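Local atomic coordinates of ulvan Lyase-PL25 (Pseudoalteromonas sp. PLSV, PDB entry 5UAM), a protein that cleaves ulvan, the sulfated cell-wall polysaccharide of green seaweeds, by a lyase reaction, using an active site carried on a beta-propeller fold. Residues A[260-264]-A[291-297]; A[51-55]-A[67-72]; A[302-308]-A[320-326]. All blocks are in the same frame, centred on the assembly; numbering follows the deposited sequence.

Overall arrangement
All three contacts are antiparallel strand pairings of a beta-propeller. Interactions 1 and 3 are neighbours, their centres 14 Å apart: Val261 CB packs on Ile321 CG1 at 3.9 Å, so one sheet rests against the next. Interaction 2, in the sheet of residues 46-81 and away from the catalytic and zinc sites, lies on the opposite side of the chain's centre, its centre about 38 Å from that of interaction 1 and 33 Å from that of interaction 3. Interaction 3 comes nearest to the catalytic site: the side chain of Phe305 is about 6 Å from that of Tyr164, the probable proton acceptor. The Tyr262 side chain of interaction 1 is about 9 Å from that of His240, a zinc ligand.

Interaction 1: residues A[260-264]-A[291-297]; sequences DVYFM and DEKTMAM. With EDO (1,2-ethanediol), chain L.
Tyr262 meets residues 291-297 with both its hydroxyl and one ring face. Its OH donates to Asp291 OD1 at 2.7 Å, nearly along the C-O axis of the carboxylate, and that oxygen lies at the ring edge with the two planes only 10° apart. Over one face comes Met295 SD, 4.2 Å from the ring centroid, a Met-aromatic contact. CG of Met295 stands anti to the backbone N (chi1 179°), and bends at chi2 and chi3 fold the chain back, bringing CE to 3.4 Å from Tyr262 OH. A phenylalanine here would probably leave Asp291 OD1 without its hydroxyl donor and the carboxylate freer to turn. The strand carrying Met295, 295-297, pairs antiparallel with the propeller strand 258-267 through a classic beta bulge: Ala296 N and Met297 N both donate to Val261 O, at 2.8 Å and 3.1 Å. The bonds from Val261 N to Met297 O and from Phe263 N to Thr294 O, the latter 2.9 Å, flank this double acceptor. Thr294 follows helix 287-293; its OG1 is held by Tyr237 and Ala290 while CG2 reaches Met264 CB. Asp260 OD1 accepts from Thr299 N, and Val261 and Ala296 pack on Ile319 of the next sheet. A 1,2-ethanediol, probably from the crystallisation liquor, bridges the turn, its O1 donating to Met295 O at 2.7 Å and its O2 to Asp291 O.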
loop_
_atom_site.group_PDB
_atom_site.type_symbol
_atom_site.label_atom_id
_atom_site.label_comp_id
_atom_site.label_asym_id
_atom_site.label_seq_id
_atom_site.Cartn_x
_atom_site.Cartn_y
_atom_site.Cartn_z
ATOM N N ASP A 260 4.594 17.121 -0.247
ATOM C CA ASP A 260 4.127 17.245 -1.630
ATOM C C ASP A 260 3.635 15.923 -2.193
ATOM O O ASP A 260 3.730 14.873 -1.545
ATOM C CB ASP A 260 5.209 17.875 -2.523
ATOM C CG ASP A 260 5.698 19.215 -1.990
ATOM O OD1 ASP A 260 4.948 19.922 -1.268
ATOM O OD2 ASP A 260 6.857 19.589 -2.305
ATOM N N VAL A 261 3.033 15.969 -3.376
ATOM C CA VAL A 261 2.652 14.748 -4.069
ATOM C C VAL A 261 2.849 14.959 -5.559
ATOM O O VAL A 261 2.606 16.051 -6.081
ATOM C CB VAL A 261 1.232 14.248 -3.675
ATOM C CG1 VAL A 261 0.139 15.131 -4.239
ATOM C CG2 VAL A 261 1.031 12.798 -4.099
ATOM N N TYR A 262 3.322 13.906 -6.215
ATOM C CA TYR A 262 3.726 13.899 -7.605
ATOM C C TYR A 262 3.020 12.744 -8.309
ATOM O O TYR A 262 2.537 11.803 -7.667
ATOM C CB TYR A 262 5.223 13.645 -7.705
ATOM C CG TYR A 262 6.145 14.599 -6.964
ATOM C CD1 TYR A 262 6.351 14.481 -5.597
ATOM C CD2 TYR A 262 6.853 15.559 -7.648
ATOM C CE1 TYR A 262 7.213 15.319 -4.934
ATOM C CE2 TYR A 262 7.730 16.400 -6.996
ATOM C CZ TYR A 262 7.921 16.256 -5.639
ATOM O OH TYR A 262 8.789 17.094 -4.964
ATOM N N PHE A 263 3.017 12.796 -9.646
ATOM C CA PHE A 263 2.337 11.803 -10.474
ATOM C C PHE A 263 3.094 11.549 -11.773
ATOM O O PHE A 263 3.517 12.486 -12.438
ATOM C CB PHE A 263 0.931 12.283 -10.850
ATOM C CG PHE A 263 0.186 11.323 -11.715
ATOM C CD1 PHE A 263 -0.526 10.278 -11.155
ATOM C CD2 PHE A 263 0.241 11.428 -13.098
ATOM C CE1 PHE A 263 -1.172 9.366 -11.971
ATOM C CE2 PHE A 263 -0.393 10.513 -13.883
ATOM C CZ PHE A 263 -1.100 9.491 -13.326
ATOM N N MET A 264 3.211 10.278 -12.158
ATOM C CA MET A 264 3.691 9.949 -13.488
ATOM C C MET A 264 3.116 8.610 -13.925
ATOM O O MET A 264 2.561 7.859 -13.123
ATOM C CB MET A 264 5.226 9.972 -13.559
ATOM C CG MET A 264 5.911 8.975 -12.669
ATOM S SD MET A 264 7.645 9.484 -12.524
ATOM C CE MET A 264 8.312 8.177 -11.488
ATOM N N ASP A 291 10.086 18.086 -9.586
ATOM C CA ASP A 291 9.549 19.411 -9.282
ATOM C C ASP A 291 9.175 20.179 -10.541
ATOM O O ASP A 291 8.243 20.987 -10.517
ATOM C CB ASP A 291 10.551 20.228 -8.457
ATOM C CG ASP A 291 10.585 19.815 -6.994
ATOM O OD1 ASP A 291 9.748 18.990 -6.566
ATOM O OD2 ASP A 291 11.465 20.299 -6.256
ATOM N N GLU A 292 9.883 19.947 -11.643
ATOM C CA GLU A 292 9.615 20.637 -12.894
ATOM C C GLU A 292 8.463 20.012 -13.672
ATOM O O GLU A 292 7.699 20.740 -14.319
ATOM C CB GLU A 292 10.889 20.623 -13.746
ATOM C CG GLU A 292 10.755 21.229 -15.153
ATOM C CD GLU A 292 10.697 22.744 -15.144
ATOM O OE1 GLU A 292 10.936 23.347 -14.073
ATOM O OE2 GLU A 292 10.417 23.322 -16.219
ATOM N N LYS A 293 8.316 18.682 -13.627
ATOM C CA LYS A 293 7.482 17.968 -14.593
ATOM C C LYS A 293 6.372 17.117 -14.001
ATOM O O LYS A 293 5.363 16.898 -14.687
ATOM C CB LYS A 293 8.338 17.043 -15.470
ATOM C CG LYS A 293 9.354 17.745 -16.347
ATOM C CD LYS A 293 8.689 18.622 -17.393
ATOM C CE LYS A 293 9.708 19.302 -18.281
ATOM N NZ LYS A 293 9.031 20.291 -19.176
ATOM N N THR A 294 6.505 16.617 -12.773
ATOM C CA THR A 294 5.526 15.671 -12.250
ATOM C C THR A 294 4.819 16.126 -10.978
ATOM O O THR A 294 3.946 15.404 -10.486
ATOM C CB THR A 294 6.165 14.302 -11.973
ATOM O OG1 THR A 294 7.152 14.429 -10.938
ATOM C CG2 THR A 294 6.800 13.744 -13.228
ATOM N N MET A 295 5.166 17.273 -10.409
ATOM C CA MET A 295 4.454 17.752 -9.226
ATOM C C MET A 295 2.962 17.830 -9.502
ATOM O O MET A 295 2.527 18.378 -10.521
ATOM C CB MET A 295 4.966 19.140 -8.845
ATOM C CG MET A 295 4.281 19.760 -7.642
ATOM S SD MET A 295 4.682 18.904 -6.126
ATOM C CE MET A 295 6.399 19.406 -5.874
ATOM N N ALA A 296 2.174 17.297 -8.575
ATOM C CA ALA A 296 0.723 17.385 -8.643
ATOM C C ALA A 296 0.135 18.343 -7.628
ATOM O O ALA A 296 -0.753 19.120 -7.975
ATOM C CB ALA A 296 0.098 16.004 -8.434
ATOM N N MET A 297 0.614 18.346 -6.387
ATOM C CA MET A 297 0.147 19.332 -5.420
ATOM C C MET A 297 1.215 19.534 -4.357
ATOM O O MET A 297 1.636 18.570 -3.704
ATOM C CB MET A 297 -1.157 18.852 -4.774
ATOM C CG MET A 297 -1.832 19.925 -3.932
ATOM S SD MET A 297 -2.336 21.372 -4.895
ATOM C CE MET A 297 -3.581 20.707 -6.015
HETATM C C1 EDO L . 4.656 20.466 -12.279
HETATM O O1 EDO L . 3.272 20.632 -11.892
HETATM C C2 EDO L . 5.405 21.786 -12.176
HETATM O O2 EDO L . 5.538 22.142 -10.796
#

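Interaction 2: residues A[51-55]-A[67-72]; sequences GITYV and ASYNHQ
Thr53 OG1 and His71 NE2 are brought together by matching first torsions: in each residue the group at the gamma position stands anti to the carbonyl carbon (chi1 -59° in Thr53, -67° in His71), and the two polar atoms meet at 2.7 Å in a hydrogen bond that either could donate. This link ties the open end of a beta hairpin, strands 52-58 and 64-70, the central pair of a four-stranded propeller sheet. His48 ND1 also bonds Thr53 OG1, so the hydroxyl is gripped by two histidines. One face of the His71 imidazole is covered by Tyr69 CD2, 3.6 Å above the ring plane, which with the NE2 bond is likely to limit its rotation. Along the ladder Thr53 pairs with Tyr69 and Val55 with Ala67 as hydrogen-bonded pairs. On the face bearing Ile52, Tyr54, Ser68 and Asn70, Ile52 CD1 lies 3.3 Å from ND2 of Asn70, whose OD1 accepts from Thr73 N, while CG2 of the same isoleucine sits over a face of the Tyr54 ring. Past the last pair, Gly51 O accepts from His71 N nearly head-on (C=O...N 177°), and a water donates to that same oxygen at 2.8 Å while accepting from Gln72 N.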
loop_
_atom_site.group_PDB
_atom_site.type_symbol
_atom_site.label_atom_id
_atom_site.label_comp_id
_atom_site.label_asym_id
_atom_site.label_seq_id
_atom_site.Cartn_x
_atom_site.Cartn_y
_atom_site.Cartn_z
ATOM N N GLY A 51 -15.331 -15.588 -8.553
ATOM C CA GLY A 51 -16.229 -15.835 -7.445
ATOM C C GLY A 51 -15.564 -16.094 -6.121
ATOM O O GLY A 51 -16.276 -16.355 -5.134
ATOM N N ILE A 52 -14.233 -16.048 -6.061
ATOM C CA ILE A 52 -13.477 -16.279 -4.839
ATOM C C ILE A 52 -12.729 -14.996 -4.518
ATOM O O ILE A 52 -12.077 -14.417 -5.394
ATOM C CB ILE A 52 -12.457 -17.419 -5.008
ATOM C CG1 ILE A 52 -13.100 -18.679 -5.607
ATOM C CG2 ILE A 52 -11.738 -17.676 -3.688
ATOM C CD1 ILE A 52 -14.104 -19.340 -4.743
ATOM N N THR A 53 -12.800 -14.558 -3.266
ATOM C CA THR A 53 -11.977 -13.448 -2.795
ATOM C C THR A 53 -10.846 -14.003 -1.940
ATOM O O THR A 53 -11.095 -14.651 -0.921
ATOM C CB THR A 53 -12.779 -12.390 -2.036
ATOM O OG1 THR A 53 -13.804 -11.874 -2.881
ATOM C CG2 THR A 53 -11.892 -11.213 -1.623
ATOM N N TYR A 54 -9.615 -13.767 -2.380
ATOM C CA TYR A 54 -8.414 -14.143 -1.663
ATOM C C TYR A 54 -7.946 -12.957 -0.847
ATOM O O TYR A 54 -7.945 -11.833 -1.337
ATOM C CB TYR A 54 -7.317 -14.542 -2.651
ATOM C CG TYR A 54 -7.741 -15.670 -3.563
ATOM C CD1 TYR A 54 -8.360 -15.402 -4.779
ATOM C CD2 TYR A 54 -7.558 -16.999 -3.200
ATOM C CE1 TYR A 54 -8.762 -16.435 -5.628
ATOM C CE2 TYR A 54 -7.965 -18.039 -4.032
ATOM C CZ TYR A 54 -8.570 -17.747 -5.240
ATOM O OH TYR A 54 -8.993 -18.748 -6.072
ATOM N N VAL A 55 -7.535 -13.207 0.391
ATOM C CA VAL A 55 -7.157 -12.143 1.315
ATOM C C VAL A 55 -5.865 -12.524 2.023
ATOM O O VAL A 55 -5.652 -13.699 2.353
ATOM C CB VAL A 55 -8.279 -11.862 2.330
ATOM C CG1 VAL A 55 -9.561 -11.419 1.586
ATOM C CG2 VAL A 55 -8.567 -13.076 3.210
ATOM N N ALA A 67 -6.196 -16.356 3.322
ATOM C CA ALA A 67 -7.474 -17.042 3.398
ATOM C C ALA A 67 -8.260 -16.754 2.125
ATOM O O ALA A 67 -7.870 -15.930 1.295
ATOM C CB ALA A 67 -8.279 -16.575 4.623
ATOM N N SER A 68 -9.371 -17.454 1.946
ATOM C CA SER A 68 -10.235 -17.185 0.809
ATOM C C SER A 68 -11.688 -17.390 1.189
ATOM O O SER A 68 -12.008 -18.192 2.072
ATOM C CB SER A 68 -9.881 -18.064 -0.377
ATOM O OG SER A 68 -10.185 -19.420 -0.146
ATOM N N TYR A 69 -12.556 -16.665 0.478
ATOM C CA TYR A 69 -14.001 -16.765 0.632
ATOM C C TYR A 69 -14.627 -17.079 -0.716
ATOM O O TYR A 69 -14.393 -16.362 -1.694
ATOM C CB TYR A 69 -14.582 -15.468 1.189
ATOM C CG TYR A 69 -16.071 -15.547 1.448
ATOM C CD1 TYR A 69 -16.579 -16.359 2.443
ATOM C CD2 TYR A 69 -16.971 -14.846 0.663
ATOM C CE1 TYR A 69 -17.936 -16.439 2.678
ATOM C CE2 TYR A 69 -18.330 -14.912 0.893
ATOM C CZ TYR A 69 -18.804 -15.706 1.905
ATOM O OH TYR A 69 -20.159 -15.802 2.168
ATOM N N ASN A 70 -15.428 -18.128 -0.754
ATOM C CA ASN A 70 -16.179 -18.520 -1.943
ATOM C C ASN A 70 -17.569 -17.914 -1.817
ATOM O O ASN A 70 -18.353 -18.309 -0.947
ATOM C CB ASN A 70 -16.255 -20.044 -2.004
ATOM C CG ASN A 70 -16.955 -20.550 -3.237
ATOM O OD1 ASN A 70 -17.983 -20.018 -3.649
ATOM N ND2 ASN A 70 -16.391 -21.586 -3.845
ATOM N N HIS A 71 -17.869 -16.945 -2.682
ATOM C CA HIS A 71 -19.130 -16.217 -2.567
ATOM C C HIS A 71 -20.334 -17.070 -2.927
ATOM O O HIS A 71 -21.438 -16.792 -2.441
ATOM C CB HIS A 71 -19.067 -14.950 -3.423
ATOM C CG HIS A 71 -18.088 -13.939 -2.910
ATOM N ND1 HIS A 71 -18.472 -12.884 -2.110
ATOM C CD2 HIS A 71 -16.742 -13.845 -3.034
ATOM C CE1 HIS A 71 -17.407 -12.165 -1.792
ATOM N NE2 HIS A 71 -16.345 -12.730 -2.337
ATOM N N GLN A 72 -20.167 -18.085 -3.780
ATOM C CA GLN A 72 -21.301 -18.924 -4.154
ATOM C C GLN A 72 -21.670 -19.910 -3.056
ATOM O O GLN A 72 -22.853 -20.140 -2.805
ATOM C CB GLN A 72 -21.008 -19.676 -5.456
ATOM C CG GLN A 72 -22.176 -20.559 -5.939
ATOM C CD GLN A 72 -21.911 -21.236 -7.277
ATOM O OE1 GLN A 72 -20.798 -21.184 -7.808
ATOM N NE2 GLN A 72 -22.941 -21.876 -7.831
HETATM O O HOH W 1 -18.237 -18.082 -6.086
#

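Interaction 3: residues A[302-308]-A[320-326]; sequences LWTFNGS and AINAGID
Strands 303-308 and 320-324 run antiparallel, their axes 4.5 Å apart at closest approach, with Trp303-Gly324 and Phe305-Asn322 as hydrogen-bonded pairs and a classic bulge where Gly307 and Ser308 both face Ala320. Asn322 doubles the grip on Phe305: its backbone N and its ND2 both donate to Phe305 O, at 3.0 Å and 3.1 Å, from opposite faces of the carbonyl plane. CG of Asn322 stands anti to the carbonyl carbon (chi1 -56°), which lays the amide beside the Phe305 side chain, ND2 near the edge of the ring; its OD1 is hydrogen-bonded to Thr337 OG1. At the other end the carboxylate arm of Asp326 lies over the indole of Trp303, its CB 3.8 Å from the centroid of the five-membered ring in a CH-pi contact. The carboxylate plane is tilted 31° to the indole, and its oxygens are held by Gly328 N and by a salt bridge to Arg252. On the reverse face Thr304 CG2 meets Ala323 CB, while Thr304 OG1 is bonded to Asp238. A water lies 2.7 Å from Asn306 OD1 and 2.9 Å from Ala320 O, between the strands near the bulge. This hairpin forms the first two strands of a four-stranded antiparallel propeller sheet, and it borders the active site: Asn306 has its side chain about 5 Å from that of Tyr222, a probable substrate-binding residue.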
loop_
_atom_site.group_PDB
_atom_site.type_symbol
_atom_site.label_atom_id
_atom_site.label_comp_id
_atom_site.label_asym_id
_atom_site.label_seq_id
_atom_site.Cartn_x
_atom_site.Cartn_y
_atom_site.Cartn_z
ATOM N N LEU A 302 3.144 21.400 5.406
ATOM C CA LEU A 302 2.497 20.197 5.906
ATOM C C LEU A 302 3.346 18.975 5.583
ATOM O O LEU A 302 3.928 18.869 4.501
ATOM C CB LEU A 302 1.120 20.019 5.282
ATOM C CG LEU A 302 0.115 21.131 5.571
ATOM C CD1 LEU A 302 -1.170 20.810 4.852
ATOM C CD2 LEU A 302 -0.111 21.304 7.066
ATOM N N TRP A 303 3.397 18.041 6.532
ATOM C CA TRP A 303 4.082 16.772 6.353
ATOM C C TRP A 303 3.111 15.738 5.789
ATOM O O TRP A 303 1.949 15.649 6.212
ATOM C CB TRP A 303 4.621 16.270 7.688
ATOM C CG TRP A 303 5.807 17.023 8.215
ATOM C CD1 TRP A 303 6.164 18.322 7.940
ATOM C CD2 TRP A 303 6.814 16.519 9.107
ATOM N NE1 TRP A 303 7.323 18.640 8.604
ATOM C CE2 TRP A 303 7.738 17.550 9.323
ATOM C CE3 TRP A 303 7.018 15.286 9.738
ATOM C CZ2 TRP A 303 8.847 17.398 10.156
ATOM C CZ3 TRP A 303 8.118 15.139 10.566
ATOM C CH2 TRP A 303 9.021 16.183 10.761
ATOM N N THR A 304 3.597 14.935 4.846
ATOM C CA THR A 304 2.750 14.011 4.102
ATOM C C THR A 304 2.990 12.554 4.470
ATOM O O THR A 304 4.009 12.171 5.057
ATOM C CB THR A 304 2.951 14.183 2.591
ATOM O OG1 THR A 304 4.352 14.143 2.306
ATOM C CG2 THR A 304 2.364 15.512 2.141
ATOM N N PHE A 305 2.003 11.748 4.118
ATOM C CA PHE A 305 2.094 10.299 4.151
ATOM C C PHE A 305 1.295 9.849 2.947
ATOM O O PHE A 305 0.126 10.218 2.802
ATOM C CB PHE A 305 1.498 9.734 5.450
ATOM C CG PHE A 305 1.625 8.235 5.592
ATOM C CD1 PHE A 305 2.807 7.670 6.028
ATOM C CD2 PHE A 305 0.549 7.409 5.310
ATOM C CE1 PHE A 305 2.913 6.287 6.162
ATOM C CE2 PHE A 305 0.661 6.047 5.453
ATOM C CZ PHE A 305 1.831 5.504 5.874
ATOM N N ASN A 306 1.943 9.141 2.044
ATOM C CA ASN A 306 1.354 8.898 0.744
ATOM C C ASN A 306 0.096 8.034 0.837
ATOM O O ASN A 306 -0.116 7.259 1.786
ATOM C CB ASN A 306 2.387 8.258 -0.179
ATOM C CG ASN A 306 2.053 8.422 -1.618
ATOM O OD1 ASN A 306 1.455 9.403 -2.022
ATOM N ND2 ASN A 306 2.456 7.443 -2.420
ATOM N N GLY A 307 -0.749 8.182 -0.176
ATOM C CA GLY A 307 -1.979 7.434 -0.311
ATOM C C GLY A 307 -1.950 6.598 -1.564
ATOM O O GLY A 307 -1.131 5.692 -1.650
ATOM N N SER A 308 -2.822 6.875 -2.529
ATOM C CA SER A 308 -2.981 6.034 -3.706
ATOM C C SER A 308 -3.467 6.911 -4.849
ATOM O O SER A 308 -3.768 8.092 -4.672
ATOM C CB SER A 308 -3.991 4.924 -3.440
ATOM O OG SER A 308 -5.224 5.538 -3.050
ATOM N N ALA A 320 -5.054 10.439 -3.682
ATOM C CA ALA A 320 -5.247 10.593 -2.247
ATOM C C ALA A 320 -3.888 10.838 -1.620
ATOM O O ALA A 320 -2.951 10.059 -1.838
ATOM C CB ALA A 320 -5.863 9.333 -1.650
ATOM N N ILE A 321 -3.771 11.918 -0.861
ATOM C CA ILE A 321 -2.534 12.263 -0.178
ATOM C C ILE A 321 -2.887 12.615 1.259
ATOM O O ILE A 321 -3.779 13.432 1.497
ATOM C CB ILE A 321 -1.798 13.424 -0.883
ATOM C CG1 ILE A 321 -0.491 13.791 -0.178
ATOM C CG2 ILE A 321 -2.704 14.641 -1.051
ATOM C CD1 ILE A 321 0.529 12.656 -0.151
ATOM N N ASN A 322 -2.192 12.014 2.222
ATOM C CA ASN A 322 -2.420 12.415 3.601
ATOM C C ASN A 322 -1.427 13.490 3.984
ATOM O O ASN A 322 -0.260 13.425 3.601
ATOM C CB ASN A 322 -2.288 11.223 4.549
ATOM C CG ASN A 322 -3.217 10.096 4.169
ATOM O OD1 ASN A 322 -4.422 10.170 4.417
ATOM N ND2 ASN A 322 -2.679 9.077 3.534
ATOM N N ALA A 323 -1.884 14.474 4.747
ATOM C CA ALA A 323 -0.984 15.527 5.183
ATOM C C ALA A 323 -1.475 16.095 6.498
ATOM O O ALA A 323 -2.667 16.028 6.814
ATOM C CB ALA A 323 -0.887 16.638 4.132
ATOM N N GLY A 324 -0.546 16.663 7.261
ATOM C CA GLY A 324 -0.896 17.222 8.552
ATOM C C GLY A 324 0.157 18.191 9.039
ATOM O O GLY A 324 1.295 18.203 8.558
ATOM N N ILE A 325 -0.223 18.975 10.046
ATOM C CA ILE A 325 0.666 19.995 10.580
ATOM C C ILE A 325 1.785 19.343 11.380
ATOM O O ILE A 325 1.559 18.402 12.155
ATOM C CB ILE A 325 -0.151 20.969 11.447
ATOM C CG1 ILE A 325 -1.150 21.726 10.561
ATOM C CG2 ILE A 325 0.752 21.933 12.225
ATOM C CD1 ILE A 325 -2.278 22.407 11.336
ATOM N N ASP A 326 3.004 19.856 11.200
ATOM C CA ASP A 326 4.159 19.456 11.999
ATOM C C ASP A 326 4.056 20.096 13.376
ATOM O O ASP A 326 4.190 21.317 13.522
ATOM C CB ASP A 326 5.440 19.903 11.294
ATOM C CG ASP A 326 6.689 19.641 12.117
ATOM O OD1 ASP A 326 6.622 18.819 13.060
ATOM O OD2 ASP A 326 7.740 20.267 11.827
HETATM O O HOH W 2 -0.770 9.307 -3.528
#